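Leucyl-tRNA synthetase subunit alpha (Aquifex aeolicus, PDB 3O0A) charges tRNA(Leu) with leucine using ATP, and its CP1 hydrolytic domain, the fragment in this entry, probably removes amino acids wrongly attached to that tRNA. Local coordinates at residues A[81-86]-A[105-110]; A[56-61]-A[122-127]; A[45-50]-A[200-205]. All blocks are in the same frame, centred on the assembly; numbering follows the deposited sequence.

Contact 1: residues A[81-86]-A[105-110]; sequences SDVENF and EGVFLG
Glu105 reaches past the ring of Phe86, the two side chains running in opposite directions. Its chain is extended from CG onward, with CG anti to the backbone N (chi1 -169°). This brings OE2 to the ring edge, in the ring plane, 3.9 Å from Phe86 CD1. Carboxylate and ring planes are 65° apart. The other oxygen, OE1, forms a salt bridge with Lys89, which lies on the helix that carries Phe86. The backbone O of Glu105 also lies 3.6 Å from Phe86 CE1. Gly106 follows without a side chain, and its CA lies near the far end of the ring. Val107 is the central contact of the strand. Its CG1 methyl rests against Phe86 CB at 3.6 Å, and its CG2 meets Phe86 CD2 at 3.6 Å. CG1 also lies near the backbone O of Asp82. The CB of Phe108 points away from the helix, but its backbone O is 3.8 Å from Val83 CG2. At Leu109, CD2 touches Val83 CG1 at 3.7 Å, the two side chains at about a right angle. No hydrogen bond joins the segments. Helix 80-91 thus packs on strand 106-114, outermost in the mixed sheet within this chain; the axes of 81-86 and 106-109 run at 140° to each other. Helix 64-74 also touches Val83 and Leu109, and strand 121-127 lies beside 106-114 in the sheet.

Contact 2: residues A[56-61]-A[122-127]; sequences VVLAPE and IPVWSA
Val56, Val57 and Leu58 pair with Val124, Trp125 and Ser126 as parallel strands. They form the middle of the four-stranded mixed sheet of the CP1 editing domain. Three backbone bonds zip the pair together. Val56 N donates to Pro123 O at 3.0 Å. Trp125 N donates to Val56 O at 2.8 Å, and this bond is nearly straight (176°). Leu58 N donates to Trp125 O at 2.9 Å. CA-H...O contacts run between these bonds, as at Val57 CA and Trp125 O.

The tightly packed side carries Val56, Leu58 and Val124. Leu58 CD1 presses on Val124 CG1 at 3.7 Å, and Val56 CG2 meets Ile122 CD1 at 3.8 Å. Val56 and Val124 stand next to each other with their methyls on the same face. Helix 64-74 covers Leu58 with Leu64, Val65 and Leu68.

The side of Val57 and Trp125 is looser. Val57 CG1 packs on Ala127 CB at 3.6 Å, while CG2 lies 4.1 Å from Trp125 CB. The indole turns from Val57 and is partly exposed, its ring meeting those of Phe108 and Tyr156. Pairing also weakens at the strand end, where Ala127 N makes a weak bond to Leu58 O.

Ser126 strengthens this end. With its hydroxyl anti to the backbone N (chi1 -174°), OG donates to Leu58 O at 2.9 Å, approaching from above the carbonyl plane, 36° out of it.

Contact 3: residues A[45-50]-A[200-205]; sequences TRPDTV and KITEWL
Pro47, Val50 and Ile201 form a buried van der Waals contact without hydrogen bonds between a short 3-10 segment and helix 194-207. The 3-10 segment lies in the loop between strands 37-44 and 55-58. It overlaps the sequence Thr-Thr-Arg-Pro-Asp-Thr, the threonine-rich motif of leucyl-tRNA synthetase editing domains, which in relatives lines the editing pocket.

Ile201 makes the largest share of the contact. With chi1 -70°, CG2 stands anti to the backbone N and faces the 3-10 segment. CG2 sits 3.6 Å from Pro47 O and 3.6 Å from Val50 CG1. The two side chains run antiparallel to one another, Val50 from the turn and Ile201 from the helix. At the end of the other branch, CD1 lies 3.8 Å from Pro47 O and also reaches the backbone of Asp48. An alanine here lacks CG2 and CD1, and would probably leave a gap beside Pro47 O and Val50 CG1, so that helix and 3-10 turn lose their main side-chain contact.

Thr202 meets the ring of Pro47 obliquely. Its OG1 is 3.4 Å from Pro47 CG, and this hydroxyl is bonded to Lys198 O one helical turn back. Ala6 of strand 6-13 touches both residues.

The polar grips lie within the motif. Arg46 holds Asp48 side-on, with NE 2.9 Å from OD1 and NH2 3.0 Å from OD2. Thr49 OG1 donates to Arg46 O at 2.7 Å, in the carbonyl plane, and Thr49 N bonds the same oxygen. Lys198, a turn earlier in the helix, touches Arg46 and Asp48. Segment 200-205 therefore meets the turn by close packing of methyl groups on carbonyl oxygens and on Val50, while the polar groups of the motif brace its own turn.

In the fold
Contacts 1 and 2 meet at one sheet, through neighbouring strands 106-114 and 121-127; their centres are about 9 Å apart. Probable hydrogen bonds join the two strands, 2.9 Å from Leu109 N to Val124 O and 2.9 Å from Val107 N to Ser126 O. Contact 3 stands apart. Its centre is about 21 Å from that of contact 2, with nearest atoms about 7 Å apart. Contact 1 lies across the chain's centre from it, about 30 Å away between centres. Strand 138-141 bridges part of this distance: Ile139 makes a backbone hydrogen bond with Val57 of contact 2, and Met140 touches Thr49 and Val50 of contact 3. Of the three, contact 3 holds the motif that in relatives borders the editing pocket.

Contact 1: residues A[81-86]-A[105-110]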
# COMPACT_ATOMS: atom_id res chain seq x y z
N SER A 81 -18.20 -10.69 -2.69
CA SER A 81 -19.07 -10.69 -1.51
C SER A 81 -18.26 -10.56 -0.22
O SER A 81 -18.73 -9.94 0.75
CB SER A 81 -19.96 -11.93 -1.46
OG SER A 81 -19.21 -13.10 -1.73
N ASP A 82 -17.07 -11.16 -0.20
CA ASP A 82 -16.20 -11.07 0.99
C ASP A 82 -15.83 -9.62 1.21
O ASP A 82 -15.79 -9.12 2.35
CB ASP A 82 -14.92 -11.89 0.80
CG ASP A 82 -15.08 -13.35 1.15
OD1 ASP A 82 -16.18 -13.79 1.58
OD2 ASP A 82 -14.08 -14.09 0.97
N VAL A 83 -15.53 -8.92 0.12
CA VAL A 83 -15.12 -7.53 0.21
C VAL A 83 -16.31 -6.68 0.67
O VAL A 83 -16.18 -5.88 1.59
CB VAL A 83 -14.54 -7.02 -1.13
CG1 VAL A 83 -14.18 -5.52 -1.03
CG2 VAL A 83 -13.29 -7.82 -1.48
N GLU A 84 -17.46 -6.90 0.06
CA GLU A 84 -18.68 -6.15 0.39
C GLU A 84 -19.07 -6.33 1.84
O GLU A 84 -19.41 -5.36 2.55
CB GLU A 84 -19.81 -6.64 -0.51
CG GLU A 84 -20.95 -5.66 -0.64
CD GLU A 84 -21.85 -6.02 -1.80
OE1 GLU A 84 -22.26 -7.19 -1.89
OE2 GLU A 84 -22.13 -5.12 -2.63
N ASN A 85 -19.04 -7.57 2.30
CA ASN A 85 -19.37 -7.89 3.69
C ASN A 85 -18.43 -7.16 4.65
O ASN A 85 -18.87 -6.65 5.68
CB ASN A 85 -19.30 -9.39 3.94
CG ASN A 85 -20.39 -10.15 3.22
OD1 ASN A 85 -21.39 -9.58 2.79
ND2 ASN A 85 -20.19 -11.45 3.08
N PHE A 86 -17.15 -7.13 4.30
CA PHE A 86 -16.18 -6.40 5.13
C PHE A 86 -16.49 -4.90 5.24
O PHE A 86 -16.52 -4.33 6.34
CB PHE A 86 -14.76 -6.64 4.61
CG PHE A 86 -13.72 -5.81 5.30
CD1 PHE A 86 -13.33 -6.11 6.61
CD2 PHE A 86 -13.12 -4.73 4.63
CE1 PHE A 86 -12.36 -5.33 7.25
CE2 PHE A 86 -12.15 -3.95 5.26
CZ PHE A 86 -11.77 -4.27 6.56
N GLU A 105 -8.34 -6.94 10.97
CA GLU A 105 -9.18 -7.61 9.99
C GLU A 105 -9.03 -6.94 8.64
O GLU A 105 -9.02 -5.71 8.55
CB GLU A 105 -10.67 -7.61 10.40
CG GLU A 105 -11.52 -8.56 9.51
CD GLU A 105 -13.02 -8.55 9.82
OE1 GLU A 105 -13.43 -8.00 10.87
OE2 GLU A 105 -13.79 -9.11 9.00
N GLY A 106 -8.90 -7.75 7.60
CA GLY A 106 -8.87 -7.24 6.24
C GLY A 106 -9.28 -8.25 5.18
O GLY A 106 -9.55 -9.42 5.48
N VAL A 107 -9.29 -7.79 3.94
CA VAL A 107 -9.74 -8.59 2.81
C VAL A 107 -8.90 -8.25 1.59
O VAL A 107 -8.50 -7.09 1.41
CB VAL A 107 -11.25 -8.37 2.50
CG1 VAL A 107 -12.13 -8.93 3.61
CG2 VAL A 107 -11.57 -6.89 2.23
N PHE A 108 -8.59 -9.26 0.79
CA PHE A 108 -7.77 -9.05 -0.42
C PHE A 108 -8.69 -8.60 -1.54
O PHE A 108 -9.74 -9.21 -1.76
CB PHE A 108 -7.05 -10.36 -0.77
CG PHE A 108 -6.28 -10.35 -2.06
CD1 PHE A 108 -5.47 -9.27 -2.43
CD2 PHE A 108 -6.34 -11.46 -2.91
CE1 PHE A 108 -4.75 -9.29 -3.63
CE2 PHE A 108 -5.63 -11.51 -4.10
CZ PHE A 108 -4.82 -10.42 -4.47
N LEU A 109 -8.29 -7.54 -2.24
CA LEU A 109 -9.09 -6.99 -3.35
C LEU A 109 -8.85 -7.67 -4.70
O LEU A 109 -9.57 -7.40 -5.67
CB LEU A 109 -8.88 -5.47 -3.45
CG LEU A 109 -9.16 -4.67 -2.17
CD1 LEU A 109 -9.05 -3.15 -2.47
CD2 LEU A 109 -10.51 -5.03 -1.49
N GLY A 110 -7.86 -8.56 -4.77
CA GLY A 110 -7.65 -9.36 -5.97
C GLY A 110 -6.84 -8.69 -7.07
O GLY A 110 -6.76 -9.20 -8.19

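Contact 2: residues A[56-61]-A[122-127]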
# COMPACT_ATOMS: atom_id res chain seq x y z
N VAL A 56 -0.38 -3.05 -0.21
CA VAL A 56 -1.06 -1.77 -0.11
C VAL A 56 -2.38 -2.00 0.60
O VAL A 56 -3.03 -3.02 0.35
CB VAL A 56 -1.29 -1.19 -1.53
CG1 VAL A 56 -2.20 0.05 -1.52
CG2 VAL A 56 0.06 -0.86 -2.19
N VAL A 57 -2.77 -1.08 1.48
CA VAL A 57 -4.07 -1.17 2.15
C VAL A 57 -4.90 0.10 1.94
O VAL A 57 -4.42 1.21 2.17
CB VAL A 57 -3.96 -1.46 3.66
CG1 VAL A 57 -5.34 -1.38 4.32
CG2 VAL A 57 -3.34 -2.84 3.92
N LEU A 58 -6.15 -0.07 1.51
CA LEU A 58 -7.11 1.02 1.42
C LEU A 58 -8.00 0.96 2.64
O LEU A 58 -8.42 -0.13 3.05
CB LEU A 58 -7.99 0.84 0.18
CG LEU A 58 -7.43 1.26 -1.19
CD1 LEU A 58 -6.01 0.80 -1.44
CD2 LEU A 58 -8.38 0.82 -2.32
N ALA A 59 -8.32 2.11 3.21
CA ALA A 59 -9.40 2.17 4.20
C ALA A 59 -10.70 1.58 3.60
O ALA A 59 -10.94 1.68 2.39
CB ALA A 59 -9.62 3.58 4.65
N PRO A 60 -11.55 0.97 4.44
CA PRO A 60 -12.78 0.33 3.94
C PRO A 60 -13.67 1.28 3.15
O PRO A 60 -14.34 0.84 2.20
CB PRO A 60 -13.51 -0.10 5.22
CG PRO A 60 -12.47 -0.09 6.30
CD PRO A 60 -11.39 0.85 5.90
N GLU A 61 -13.68 2.57 3.52
CA GLU A 61 -14.53 3.55 2.84
C GLU A 61 -13.87 4.17 1.61
O GLU A 61 -14.47 5.04 0.96
CB GLU A 61 -14.97 4.67 3.78
CG GLU A 61 -15.47 4.19 5.12
CD GLU A 61 -14.36 4.09 6.17
OE1 GLU A 61 -13.17 3.96 5.82
OE2 GLU A 61 -14.70 4.16 7.37
N ILE A 122 2.58 -5.90 -5.89
CA ILE A 122 2.25 -6.18 -4.49
C ILE A 122 0.73 -6.15 -4.29
O ILE A 122 0.05 -5.32 -4.89
CB ILE A 122 3.01 -5.24 -3.51
CG1 ILE A 122 2.68 -3.76 -3.77
CG2 ILE A 122 4.53 -5.46 -3.59
CD1 ILE A 122 3.23 -2.83 -2.69
N PRO A 123 0.18 -7.08 -3.48
CA PRO A 123 -1.28 -7.21 -3.37
C PRO A 123 -1.96 -6.03 -2.67
O PRO A 123 -1.41 -5.46 -1.72
CB PRO A 123 -1.46 -8.50 -2.56
CG PRO A 123 -0.22 -8.59 -1.74
CD PRO A 123 0.87 -8.06 -2.62
N VAL A 124 -3.15 -5.68 -3.15
CA VAL A 124 -3.94 -4.61 -2.56
C VAL A 124 -5.05 -5.20 -1.71
O VAL A 124 -5.86 -6.00 -2.19
CB VAL A 124 -4.53 -3.67 -3.63
CG1 VAL A 124 -5.19 -2.46 -2.96
CG2 VAL A 124 -3.44 -3.22 -4.59
N TRP A 125 -5.07 -4.77 -0.44
CA TRP A 125 -6.02 -5.19 0.58
C TRP A 125 -6.84 -3.99 1.08
O TRP A 125 -6.50 -2.83 0.82
CB TRP A 125 -5.24 -5.78 1.76
CG TRP A 125 -4.69 -7.12 1.49
CD1 TRP A 125 -3.69 -7.47 0.61
CD2 TRP A 125 -5.10 -8.33 2.12
NE1 TRP A 125 -3.47 -8.83 0.65
CE2 TRP A 125 -4.32 -9.38 1.57
CE3 TRP A 125 -6.06 -8.64 3.10
CZ2 TRP A 125 -4.47 -10.71 1.97
CZ3 TRP A 125 -6.22 -9.96 3.49
CH2 TRP A 125 -5.43 -10.98 2.92
N SER A 126 -7.95 -4.27 1.77
CA SER A 126 -8.60 -3.27 2.61
C SER A 126 -8.52 -3.79 4.04
O SER A 126 -8.57 -5.01 4.25
CB SER A 126 -10.05 -3.03 2.20
OG SER A 126 -10.64 -1.96 2.91
N ALA A 127 -8.38 -2.89 5.01
CA ALA A 127 -8.26 -3.30 6.42
C ALA A 127 -8.84 -2.30 7.42
O ALA A 127 -8.92 -1.11 7.13
CB ALA A 127 -6.81 -3.62 6.77

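Contact 3: residues A[45-50]-A[200-205]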
# COMPACT_ATOMS: atom_id res chain seq x y z
N THR A 45 4.96 9.12 5.73
CA THR A 45 6.03 9.88 6.38
C THR A 45 7.34 9.08 6.34
O THR A 45 8.36 9.50 6.88
CB THR A 45 5.69 10.23 7.85
OG1 THR A 45 5.50 9.03 8.60
CG2 THR A 45 4.42 11.07 7.90
N ARG A 46 7.28 7.92 5.67
CA ARG A 46 8.44 7.02 5.56
C ARG A 46 8.79 6.66 4.11
O ARG A 46 8.85 5.48 3.75
CB ARG A 46 8.21 5.76 6.40
CG ARG A 46 8.21 5.98 7.93
CD ARG A 46 9.49 6.61 8.46
NE ARG A 46 10.70 5.85 8.15
CZ ARG A 46 11.15 4.80 8.83
NH1 ARG A 46 10.49 4.34 9.90
NH2 ARG A 46 12.28 4.20 8.46
N PRO A 47 9.04 7.68 3.26
CA PRO A 47 9.36 7.35 1.87
C PRO A 47 10.69 6.60 1.74
O PRO A 47 10.93 5.94 0.73
CB PRO A 47 9.40 8.72 1.20
CG PRO A 47 9.83 9.65 2.30
CD PRO A 47 9.10 9.13 3.50
N ASP A 48 11.55 6.69 2.77
CA ASP A 48 12.79 5.93 2.83
C ASP A 48 12.57 4.41 2.83
O ASP A 48 13.50 3.65 2.54
CB ASP A 48 13.65 6.34 4.06
CG ASP A 48 12.89 6.23 5.39
OD1 ASP A 48 11.66 6.46 5.45
OD2 ASP A 48 13.55 5.93 6.40
N THR A 49 11.34 3.98 3.12
CA THR A 49 10.99 2.55 3.21
C THR A 49 10.22 2.03 1.99
O THR A 49 9.75 0.88 1.99
CB THR A 49 10.18 2.24 4.49
OG1 THR A 49 8.87 2.84 4.42
CG2 THR A 49 10.92 2.75 5.74
N VAL A 50 10.10 2.85 0.94
CA VAL A 50 9.22 2.51 -0.19
C VAL A 50 9.60 1.18 -0.86
O VAL A 50 8.74 0.44 -1.34
CB VAL A 50 9.12 3.68 -1.22
CG1 VAL A 50 10.46 3.88 -1.93
CG2 VAL A 50 7.96 3.42 -2.25
N LYS A 200 16.08 11.90 -0.97
CA LYS A 200 16.60 11.46 -2.27
C LYS A 200 15.55 10.63 -3.00
O LYS A 200 15.34 10.82 -4.21
CB LYS A 200 17.91 10.66 -2.11
CG LYS A 200 19.09 11.44 -1.52
CD LYS A 200 19.48 12.62 -2.39
CE LYS A 200 20.67 13.34 -1.77
NZ LYS A 200 21.15 14.38 -2.68
N ILE A 201 14.88 9.73 -2.29
CA ILE A 201 13.81 8.91 -2.89
C ILE A 201 12.62 9.77 -3.32
O ILE A 201 12.07 9.60 -4.42
CB ILE A 201 13.39 7.73 -1.98
CG1 ILE A 201 14.53 6.70 -1.93
CG2 ILE A 201 12.04 7.12 -2.46
CD1 ILE A 201 14.41 5.64 -0.85
N THR A 202 12.23 10.70 -2.46
CA THR A 202 11.09 11.56 -2.76
C THR A 202 11.38 12.41 -4.00
O THR A 202 10.53 12.52 -4.88
CB THR A 202 10.67 12.45 -1.56
OG1 THR A 202 10.37 11.64 -0.42
CG2 THR A 202 9.41 13.22 -1.91
N GLU A 203 12.58 12.99 -4.09
CA GLU A 203 12.93 13.79 -5.28
C GLU A 203 12.94 12.97 -6.56
O GLU A 203 12.51 13.46 -7.61
CB GLU A 203 14.27 14.52 -5.13
CG GLU A 203 14.81 15.10 -6.46
CD GLU A 203 14.04 16.31 -7.02
OE1 GLU A 203 12.80 16.23 -7.23
OE2 GLU A 203 14.70 17.34 -7.28
N TRP A 204 13.45 11.75 -6.48
CA TRP A 204 13.51 10.84 -7.62
C TRP A 204 12.10 10.51 -8.13
O TRP A 204 11.81 10.59 -9.32
CB TRP A 204 14.25 9.57 -7.22
CG TRP A 204 14.37 8.48 -8.26
CD1 TRP A 204 14.97 8.56 -9.49
CD2 TRP A 204 13.93 7.14 -8.10
NE1 TRP A 204 14.90 7.33 -10.12
CE2 TRP A 204 14.28 6.44 -9.28
CE3 TRP A 204 13.27 6.45 -7.07
CZ2 TRP A 204 13.99 5.09 -9.46
CZ3 TRP A 204 12.98 5.10 -7.26
CH2 TRP A 204 13.35 4.44 -8.44
N LEU A 205 11.22 10.13 -7.21
CA LEU A 205 9.84 9.88 -7.58
C LEU A 205 9.17 11.12 -8.18
O LEU A 205 8.43 11.02 -9.16
CB LEU A 205 9.06 9.40 -6.36
CG LEU A 205 9.43 7.97 -5.94
CD1 LEU A 205 8.85 7.70 -4.57
CD2 LEU A 205 8.93 6.95 -6.95